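Local atomic coordinates of 5'-tyrosyl-DNA phosphodiesterase (PDB entry 4FVA), a protein that belongs to the endonuclease/exonuclease/phosphatase family of DNase I-like enzymes and carries a bound magnesium ion. Residues S102-T107 and L127-E132; E132-R137 and N167-E172. All coordinates share one frame; numbering follows the deposited sequence.

Contact 1: residues S102-T107 and L127-E132. With EDO (1,2-ethanediol), chain I.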
loop_
_atom_site.group_PDB
_atom_site.type_symbol
_atom_site.label_atom_id
_atom_site.label_comp_id
_atom_site.label_asym_id
_atom_site.label_seq_id
_atom_site.Cartn_x
_atom_site.Cartn_y
_atom_site.Cartn_z
ATOM N N SER A 102 -1.588 -5.623 -18.452
ATOM C CA SER A 102 -1.189 -4.252 -18.127
ATOM C C SER A 102 -0.312 -3.587 -19.190
ATOM O O SER A 102 0.638 -4.183 -19.707
ATOM C CB SER A 102 -0.468 -4.178 -16.783
ATOM O OG SER A 102 -0.170 -2.822 -16.496
ATOM N N GLY A 103 -0.626 -2.336 -19.495
ATOM C CA GLY A 103 0.249 -1.544 -20.340
ATOM C C GLY A 103 1.137 -0.626 -19.507
ATOM O O GLY A 103 1.860 0.211 -20.055
ATOM N N MET A 104 1.113 -0.808 -18.187
ATOM C CA MET A 104 1.792 0.107 -17.268
ATOM C C MET A 104 2.788 -0.587 -16.311
ATOM O O MET A 104 3.093 -0.076 -15.220
ATOM C CB MET A 104 0.738 0.909 -16.493
ATOM C CG MET A 104 -0.180 1.734 -17.386
ATOM S SD MET A 104 -1.460 2.613 -16.454
ATOM C CE MET A 104 -2.584 3.069 -17.781
ATOM N N TYR A 105 3.292 -1.744 -16.741
ATOM C CA TYR A 105 4.282 -2.542 -16.002
ATOM C C TYR A 105 3.798 -2.897 -14.598
ATOM O O TYR A 105 4.618 -3.028 -13.677
ATOM C CB TYR A 105 5.630 -1.818 -15.864
ATOM C CG TYR A 105 6.068 -1.037 -17.077
ATOM C CD1 TYR A 105 6.363 -1.668 -18.282
ATOM C CD2 TYR A 105 6.217 0.344 -17.004
ATOM C CE1 TYR A 105 6.770 -0.935 -19.390
ATOM C CE2 TYR A 105 6.620 1.087 -18.101
ATOM C CZ TYR A 105 6.899 0.445 -19.289
ATOM O OH TYR A 105 7.306 1.190 -20.377
ATOM N N ARG A 106 2.486 -3.031 -14.422
ATOM C CA ARG A 106 1.936 -3.258 -13.093
ATOM C C ARG A 106 2.067 -4.715 -12.690
ATOM O O ARG A 106 1.999 -5.622 -13.539
ATOM C CB ARG A 106 0.484 -2.776 -13.015
ATOM C CG ARG A 106 0.308 -1.306 -13.415
ATOM C CD ARG A 106 1.202 -0.355 -12.593
ATOM N NE ARG A 106 1.148 1.013 -13.124
ATOM C CZ ARG A 106 0.157 1.862 -12.873
ATOM N NH1 ARG A 106 -0.844 1.480 -12.087
ATOM N NH2 ARG A 106 0.162 3.090 -13.398
ATOM N N THR A 107 2.224 -4.937 -11.382
ATOM C CA THR A 107 2.592 -6.234 -10.857
ATOM C C THR A 107 1.855 -6.513 -9.556
ATOM O O THR A 107 1.381 -5.593 -8.875
ATOM C CB THR A 107 4.108 -6.277 -10.536
ATOM O OG1 THR A 107 4.419 -5.208 -9.620
ATOM C CG2 THR A 107 4.954 -6.100 -11.813
ATOM N N LEU A 127 -2.828 -0.946 -9.127
ATOM C CA LEU A 127 -3.671 -1.393 -10.245
ATOM C C LEU A 127 -3.774 -0.360 -11.373
ATOM O O LEU A 127 -3.559 0.836 -11.151
ATOM C CB LEU A 127 -5.065 -1.797 -9.753
ATOM C CG LEU A 127 -5.068 -2.935 -8.722
ATOM C CD1 LEU A 127 -6.503 -3.414 -8.438
ATOM C CD2 LEU A 127 -4.162 -4.079 -9.181
ATOM N N GLU A 128 -4.107 -0.826 -12.580
ATOM C CA GLU A 128 -4.135 0.041 -13.757
ATOM C C GLU A 128 -4.819 1.380 -13.478
ATOM O O GLU A 128 -5.853 1.451 -12.806
ATOM C CB GLU A 128 -4.798 -0.673 -14.946
ATOM C CG GLU A 128 -4.207 -0.313 -16.319
ATOM C CD GLU A 128 -2.894 -1.029 -16.620
ATOM O OE1 GLU A 128 -2.406 -1.817 -15.770
ATOM O OE2 GLU A 128 -2.345 -0.818 -17.722
ATOM N N SER A 129 -4.212 2.448 -13.983
ATOM C CA SER A 129 -4.637 3.820 -13.693
ATOM C C SER A 129 -5.674 4.344 -14.708
ATOM O O SER A 129 -5.704 3.899 -15.867
ATOM C CB SER A 129 -3.409 4.739 -13.681
ATOM O OG SER A 129 -2.370 4.234 -12.843
ATOM N N THR A 130 -6.488 5.299 -14.252
ATOM C CA THR A 130 -7.481 6.072 -15.030
ATOM C C THR A 130 -8.802 5.369 -15.302
ATOM O O THR A 130 -8.880 4.145 -15.369
ATOM C CB THR A 130 -6.947 6.629 -16.371
ATOM O OG1 THR A 130 -7.082 5.634 -17.401
ATOM C CG2 THR A 130 -5.494 7.076 -16.235
ATOM N N ARG A 131 -9.831 6.184 -15.489
ATOM C CA ARG A 131 -11.173 5.716 -15.785
ATOM C C ARG A 131 -11.193 4.784 -16.986
ATOM O O ARG A 131 -11.889 3.773 -16.977
ATOM C CB ARG A 131 -12.076 6.933 -16.034
ATOM C CG ARG A 131 -13.490 6.633 -16.512
ATOM C CD ARG A 131 -14.287 5.746 -15.562
ATOM N NE ARG A 131 -15.645 5.545 -16.068
ATOM C CZ ARG A 131 -15.986 4.648 -16.992
ATOM N NH1 ARG A 131 -15.069 3.847 -17.522
ATOM N NH2 ARG A 131 -17.249 4.551 -17.387
ATOM N N GLU A 132 -10.424 5.122 -18.014
ATOM C CA GLU A 132 -10.403 4.344 -19.253
ATOM C C GLU A 132 -9.976 2.891 -19.060
ATOM O O GLU A 132 -10.331 2.013 -19.854
ATOM C CB GLU A 132 -9.479 5.009 -20.270
ATOM C CG GLU A 132 -9.845 6.456 -20.557
ATOM C CD GLU A 132 -8.637 7.311 -20.881
ATOM O OE1 GLU A 132 -8.073 7.918 -19.942
ATOM O OE2 GLU A 132 -8.254 7.373 -22.071
HETATM C C1 EDO I . -9.516 9.163 -13.094
HETATM O O1 EDO I . -9.617 9.488 -14.487
HETATM C C2 EDO I . -9.863 10.377 -12.230
HETATM O O2 EDO I . -9.818 11.572 -13.023
#
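Glu128 reaches into the turn at 102-107 and holds it with both carboxylate oxygens. Its OE1 takes the Ser102 hydroxyl at OG-OE1 2.6 Å through the syn lone pair, while OE2 receives the backbone N of Gly103 at 2.9 Å, also from the syn side. The chain of Glu128 folds at chi2 (78°), which swings the carboxylate toward the turn. Serine suits position 102 because its oxygen does two jobs: with OG anti to its own backbone N (chi1 -177°), it gives its proton to Glu128 and accepts from Met104 N at 2.9 Å, forming an ST turn.

The second polar group is the guanidinium of Arg106, whose NH2 lies 2.8 Å from Ser129 OG. That hydroxyl sits in the guanidinium plane, and NH1 adds a weak bond to the same oxygen. Elsewhere, Arg106 bonds to His126 O and to Tyr79 OH.

Met104 adds the nonpolar part of the contact. Its extended chain passes obliquely across the Glu128 carboxylate, Met104 CG 3.4 Å from Glu128 OE2, and Met104 SD comes 3.7 Å from Ser129 N.

Across the contact the buried carboxylate takes its bonds from a hydroxyl and a backbone N-H, both neutral; Arg106, nearby but not paired to it, probably helps stabilise its negative charge. Ser129 OG also bonds a malonate ion, so Arg106 probably acts as a second-shell residue that helps set the hydroxyl beside the malonate.

Contact 2: residues E132-R137 and N167-E172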
loop_
_atom_site.group_PDB
_atom_site.type_symbol
_atom_site.label_atom_id
_atom_site.label_comp_id
_atom_site.label_asym_id
_atom_site.label_seq_id
_atom_site.Cartn_x
_atom_site.Cartn_y
_atom_site.Cartn_z
ATOM N N GLU A 132 -10.424 5.122 -18.014
ATOM C CA GLU A 132 -10.403 4.344 -19.253
ATOM C C GLU A 132 -9.976 2.891 -19.060
ATOM O O GLU A 132 -10.331 2.013 -19.854
ATOM C CB GLU A 132 -9.479 5.009 -20.270
ATOM C CG GLU A 132 -9.845 6.456 -20.557
ATOM C CD GLU A 132 -8.637 7.311 -20.881
ATOM O OE1 GLU A 132 -8.073 7.918 -19.942
ATOM O OE2 GLU A 132 -8.254 7.373 -22.071
ATOM N N HIS A 133 -9.208 2.630 -18.012
ATOM C CA HIS A 133 -8.628 1.306 -17.853
ATOM C C HIS A 133 -9.389 0.484 -16.823
ATOM O O HIS A 133 -8.834 -0.415 -16.192
ATOM C CB HIS A 133 -7.130 1.392 -17.526
ATOM C CG HIS A 133 -6.307 1.989 -18.626
ATOM N ND1 HIS A 133 -5.847 3.291 -18.599
ATOM C CD2 HIS A 133 -5.851 1.457 -19.786
ATOM C CE1 HIS A 133 -5.149 3.534 -19.694
ATOM N NE2 HIS A 133 -5.134 2.437 -20.430
ATOM N N ARG A 134 -10.659 0.823 -16.646
ATOM C CA ARG A 134 -11.551 0.035 -15.812
ATOM C C ARG A 134 -11.515 -1.443 -16.172
ATOM O O ARG A 134 -11.467 -2.295 -15.283
ATOM C CB ARG A 134 -12.987 0.559 -15.891
ATOM C CG ARG A 134 -13.996 -0.415 -15.295
ATOM C CD ARG A 134 -15.387 0.189 -15.166
ATOM N NE ARG A 134 -15.408 1.264 -14.176
ATOM C CZ ARG A 134 -16.507 1.898 -13.773
ATOM N NH1 ARG A 134 -17.691 1.565 -14.271
ATOM N NH2 ARG A 134 -16.422 2.863 -12.867
ATOM N N PRO A 135 -11.555 -1.756 -17.481
ATOM C CA PRO A 135 -11.525 -3.177 -17.839
ATOM C C PRO A 135 -10.318 -3.875 -17.235
ATOM O O PRO A 135 -10.485 -4.878 -16.532
ATOM C CB PRO A 135 -11.417 -3.157 -19.376
ATOM C CG PRO A 135 -12.040 -1.831 -19.779
ATOM C CD PRO A 135 -11.648 -0.879 -18.668
ATOM N N GLN A 136 -9.126 -3.346 -17.492
ATOM C CA GLN A 136 -7.904 -3.968 -16.995
ATOM C C GLN A 136 -7.874 -3.971 -15.479
ATOM O O GLN A 136 -7.474 -4.963 -14.859
ATOM C CB GLN A 136 -6.650 -3.249 -17.503
ATOM C CG GLN A 136 -6.454 -3.236 -19.013
ATOM C CD GLN A 136 -7.076 -2.010 -19.663
ATOM O OE1 GLN A 136 -8.218 -1.629 -19.373
ATOM N NE2 GLN A 136 -6.303 -1.362 -20.527
ATOM N N ARG A 137 -8.283 -2.853 -14.882
ATOM C CA ARG A 137 -8.226 -2.721 -13.427
ATOM C C ARG A 137 -9.142 -3.724 -12.724
ATOM O O ARG A 137 -8.745 -4.364 -11.750
ATOM C CB ARG A 137 -8.559 -1.289 -13.001
ATOM C CG ARG A 137 -8.751 -1.108 -11.502
ATOM C CD ARG A 137 -8.731 0.375 -11.139
ATOM N NE ARG A 137 -9.794 1.132 -11.797
ATOM C CZ ARG A 137 -9.610 1.900 -12.868
ATOM N NH1 ARG A 137 -8.403 2.007 -13.407
ATOM N NH2 ARG A 137 -10.630 2.562 -13.403
ATOM N N ASN A 167 -6.702 2.152 -7.182
ATOM C CA ASN A 167 -7.341 3.008 -8.188
ATOM C C ASN A 167 -8.820 2.716 -8.394
ATOM O O ASN A 167 -9.351 2.912 -9.496
ATOM C CB ASN A 167 -6.603 2.922 -9.524
ATOM C CG ASN A 167 -5.476 3.932 -9.625
ATOM O OD1 ASN A 167 -5.657 5.105 -9.293
ATOM N ND2 ASN A 167 -4.301 3.476 -10.054
ATOM N N LEU A 168 -9.478 2.261 -7.331
ATOM C CA LEU A 168 -10.853 1.774 -7.416
ATOM C C LEU A 168 -11.900 2.865 -7.264
ATOM O O LEU A 168 -11.723 3.816 -6.492
ATOM C CB LEU A 168 -11.119 0.694 -6.350
ATOM C CG LEU A 168 -10.523 -0.713 -6.519
ATOM C CD1 LEU A 168 -10.758 -1.592 -5.268
ATOM C CD2 LEU A 168 -11.048 -1.404 -7.780
ATOM N N ARG A 169 -12.979 2.733 -8.030
ATOM C CA ARG A 169 -14.251 3.342 -7.662
ATOM C C ARG A 169 -15.028 2.188 -7.011
ATOM O O ARG A 169 -14.879 1.040 -7.433
ATOM C CB ARG A 169 -14.962 3.871 -8.906
ATOM C CG ARG A 169 -14.072 3.942 -10.159
ATOM C CD ARG A 169 -13.192 5.192 -10.205
ATOM N NE ARG A 169 -11.800 4.888 -10.547
ATOM C CZ ARG A 169 -10.987 5.706 -11.218
ATOM N NH1 ARG A 169 -11.427 6.886 -11.640
ATOM N NH2 ARG A 169 -9.729 5.343 -11.477
ATOM N N ASP A 170 -15.826 2.458 -5.978
ATOM C CA ASP A 170 -16.466 1.362 -5.225
ATOM C C ASP A 170 -17.268 0.350 -6.060
ATOM O O ASP A 170 -17.303 -0.841 -5.734
ATOM C CB ASP A 170 -17.323 1.896 -4.075
ATOM C CG ASP A 170 -16.547 1.978 -2.769
ATOM O OD1 ASP A 170 -16.352 0.915 -2.136
ATOM O OD2 ASP A 170 -16.132 3.089 -2.376
ATOM N N GLU A 171 -17.927 0.821 -7.114
ATOM C CA GLU A 171 -18.726 -0.058 -7.959
ATOM C C GLU A 171 -17.850 -1.064 -8.703
ATOM O O GLU A 171 -18.359 -1.995 -9.327
ATOM C CB GLU A 171 -19.531 0.765 -8.961
ATOM C CG GLU A 171 -18.672 1.546 -9.943
ATOM C CD GLU A 171 -17.958 2.718 -9.288
ATOM O OE1 GLU A 171 -17.984 2.817 -8.040
ATOM O OE2 GLU A 171 -17.383 3.548 -10.023
ATOM N N GLU A 172 -16.536 -0.851 -8.674
ATOM C CA GLU A 172 -15.603 -1.739 -9.365
ATOM C C GLU A 172 -15.199 -2.969 -8.540
ATOM O O GLU A 172 -14.660 -3.934 -9.088
ATOM C CB GLU A 172 -14.349 -0.977 -9.815
ATOM C CG GLU A 172 -14.605 0.085 -10.882
ATOM C CD GLU A 172 -13.358 0.906 -11.228
ATOM O OE1 GLU A 172 -12.432 0.998 -10.386
ATOM O OE2 GLU A 172 -13.308 1.462 -12.348
#
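The first turn of helix 134-154 runs beside the loop 167-172, its CA atoms coming to 7.8 Å at both Arg134-Glu172 and Arg137-Asn167. Glu172 is the acceptor around which the side chains gather. Arg137 grips it side-on: NE meets OE1 at 3.0 Å in a nearly straight bond (171°), and NH2 meets OE2 at 3.1 Å on the syn lone pair, both oxygens lying in or near the guanidinium plane. Arg134 comes to OE2 from the other direction, its NE using the anti lone pair at 2.8 Å, with the two planar groups turned 77° apart. Both arginines leave the helix with CG anti to the backbone N, run extended to CD and turn at chi3 (-67° in Arg134), a shape that carries the charged ends across to the loop. OE1 has another donor, the backbone N of Arg169 at 3.0 Å; it and Arg137 NE arrive from opposite faces of the carboxylate.

Arg169 NH2 lies over one face of the Arg137 guanidinium, 3.5 Å from Arg137 NH2, while Arg134 CA lies against the opposite face, toward its rim. Arg169 NH2 bonds Asn167 O at 3.2 Å from above the carbonyl plane. The remaining nitrogen of Arg137, NH1, goes to Glu128 O and Thr130 O, and Asn167 ND2 to Leu127 O and a malonate ion.

Glutamate suits position 172 because one buried carboxylate can satisfy several donors at once. Four bonds grip its two oxygens and fix its rotation, and the three that come from Arg134 and Arg137 join loop to helix. The surrounding positive charge probably keeps it ionised, and its negative charge should in turn ease the close approach of Arg137 and Arg169.

From the N terminus, the chain leaves strand 90-98, makes the turn at 102-107, and runs through the hairpin of strands 107-115 and 118-126 before 127-132 returns to close contact 1. It enters helix 134-154 at once and continues through strand 159-163 to the loop 167-172, which closes contact 2. The two loops follow in series, neither nested nor crossed, and share Glu132. They also touch directly: a helix arginine of contact 2 bridges back to the 127-132 segment, and Met104 packs on His133. Together they tie the loops after strands 90-98, 118-126 and 159-163 to the start of helix 134-154, beside the malonate held by Ser129 and Asn167.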